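Local coordinates for putative exported protein (Bacteroides fragilis NCTC 9343, PDB 3IEE), which is of unknown function but folds as a mainly alpha-helical protein that is probably exported and perhaps carried on the membrane as a lipoprotein, at residues 21-26 against 160-165. Sequence-based numbering, arbitrary orientation. Where two conformers were deposited one is given.
Sequences ENAAEV and LVLLVD
The flat group that matters between A23, A24 and L162 is the A23-A24 peptide: L162 CD1 sits over one of its faces, almost straight above the nitrogen, with 4.1 Å between CD1 and A24 N. No hydrogen bond crosses between the two segments. The motif is an antiparallel helix pair within an alpha-helical bundle, in which the start of helix 17-40 packs beside the end of helix 123-162. The pairing continues deeper along the same two helices, where A23 also meets A158, and V26 meets A158 and T155.

A23 suits the interface because its single methyl, pointing toward the other helix, lets the backbones come close; A23 CA lies 6.5 Å from V161 CA. That methyl is covered by two side chains from neighbouring positions. V161 approaches with its beta-branch, CG1 lying 3.7 Å from A23 CB. Valine suits this spot because branching at CB brings that atom close as well, V161 CB being 3.8 Å from A23 CB. Having CG1 opposite the backbone N (chi1 170°) brings this methyl to A23. L162 reaches across with its longer chain: CG comes to 3.9 Å from A23 CB, and leucine's fork, one atom further out, lets its methyls part, CD2 to the alanine methyl and CD1 to the peptide.

V161 and L162 also touch I20, one turn before A23 on helix 17-40, which extends the apolar strip toward the N-terminal end. The chain leaves helical geometry at L163, just after L162, and the exposed L162 side chain lies at the border of the contact, where its second methyl, CD2, stands 4.1 Å from A23 CB.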
# COMPACT_ATOMS: atom_id res chain seq x y z
N GLU A 21 25.32 -8.02 -3.70
CA GLU A 21 24.71 -7.60 -4.96
C GLU A 21 23.30 -8.11 -5.04
O GLU A 21 22.37 -7.34 -5.31
CB GLU A 21 25.51 -8.05 -6.21
CG GLU A 21 25.15 -7.18 -7.45
CD GLU A 21 26.10 -7.32 -8.65
OE1 GLU A 21 26.88 -8.31 -8.73
OE2 GLU A 21 26.04 -6.44 -9.52
N ASN A 22 23.13 -9.40 -4.75
CA ASN A 22 21.86 -10.03 -4.79
C ASN A 22 20.89 -9.25 -3.88
O ASN A 22 19.79 -8.93 -4.26
CB ASN A 22 21.97 -11.47 -4.29
CG ASN A 22 20.82 -12.29 -4.69
OD1 ASN A 22 20.66 -12.56 -5.89
ND2 ASN A 22 19.93 -12.63 -3.74
N ALA A 23 21.32 -9.00 -2.64
CA ALA A 23 20.49 -8.32 -1.65
C ALA A 23 20.10 -6.93 -2.12
O ALA A 23 18.98 -6.51 -1.96
CB ALA A 23 21.25 -8.24 -0.31
N ALA A 24 21.05 -6.20 -2.68
CA ALA A 24 20.77 -4.89 -3.29
C ALA A 24 19.74 -4.95 -4.39
O ALA A 24 18.89 -4.06 -4.48
CB ALA A 24 22.06 -4.27 -3.84
N GLU A 25 19.81 -5.98 -5.24
CA GLU A 25 18.85 -6.11 -6.33
C GLU A 25 17.44 -6.34 -5.80
O GLU A 25 16.48 -5.81 -6.32
CB GLU A 25 19.23 -7.25 -7.26
CG GLU A 25 20.37 -6.95 -8.19
CD GLU A 25 20.14 -5.69 -9.00
OE1 GLU A 25 19.04 -5.50 -9.56
OE2 GLU A 25 21.07 -4.85 -9.03
N VAL A 26 17.34 -7.12 -4.72
CA VAL A 26 16.05 -7.40 -4.08
C VAL A 26 15.44 -6.11 -3.56
O VAL A 26 14.29 -5.79 -3.84
CB VAL A 26 16.17 -8.39 -2.97
CG1 VAL A 26 14.86 -8.40 -2.09
CG2 VAL A 26 16.48 -9.81 -3.57
N LEU A 160 19.21 -8.15 6.16
CA LEU A 160 20.15 -8.82 7.04
C LEU A 160 21.53 -8.83 6.39
O LEU A 160 22.54 -8.63 7.07
CB LEU A 160 19.69 -10.24 7.32
CG LEU A 160 18.50 -10.39 8.25
CD1 LEU A 160 17.93 -11.77 8.14
CD2 LEU A 160 18.95 -10.11 9.66
N VAL A 161 21.58 -9.06 5.08
CA VAL A 161 22.87 -8.99 4.36
C VAL A 161 23.50 -7.58 4.36
O VAL A 161 24.71 -7.39 4.66
CB VAL A 161 22.73 -9.56 2.89
CG1 VAL A 161 23.99 -9.29 2.01
CG2 VAL A 161 22.42 -11.04 2.90
N LEU A 162 22.71 -6.59 3.98
CA LEU A 162 23.20 -5.25 3.84
C LEU A 162 23.54 -4.59 5.17
O LEU A 162 24.35 -3.65 5.20
CB LEU A 162 22.21 -4.42 3.03
CG LEU A 162 21.98 -4.88 1.55
CD1 LEU A 162 20.95 -4.02 0.84
CD2 LEU A 162 23.30 -4.88 0.80
N LEU A 163 22.97 -5.08 6.27
CA LEU A 163 23.15 -4.45 7.58
C LEU A 163 24.04 -5.27 8.50
O LEU A 163 24.12 -5.01 9.71
CB LEU A 163 21.78 -4.25 8.25
CG LEU A 163 20.88 -3.25 7.56
CD1 LEU A 163 19.40 -3.35 8.16
CD2 LEU A 163 21.46 -1.82 7.65
N VAL A 164 24.73 -6.24 7.91
CA VAL A 164 25.42 -7.27 8.66
C VAL A 164 26.37 -6.66 9.71
O VAL A 164 26.44 -7.12 10.85
CB VAL A 164 26.17 -8.26 7.72
CG1 VAL A 164 27.22 -7.54 6.89
CG2 VAL A 164 26.80 -9.36 8.55
N ASP A 165 27.05 -5.59 9.36
CA ASP A 165 28.02 -5.03 10.30
C ASP A 165 27.51 -3.81 11.05
O ASP A 165 28.28 -3.11 11.72
CB ASP A 165 29.32 -4.70 9.57
CG ASP A 165 30.04 -5.95 9.09
OD1 ASP A 165 30.13 -6.92 9.91
OD2 ASP A 165 30.48 -5.96 7.91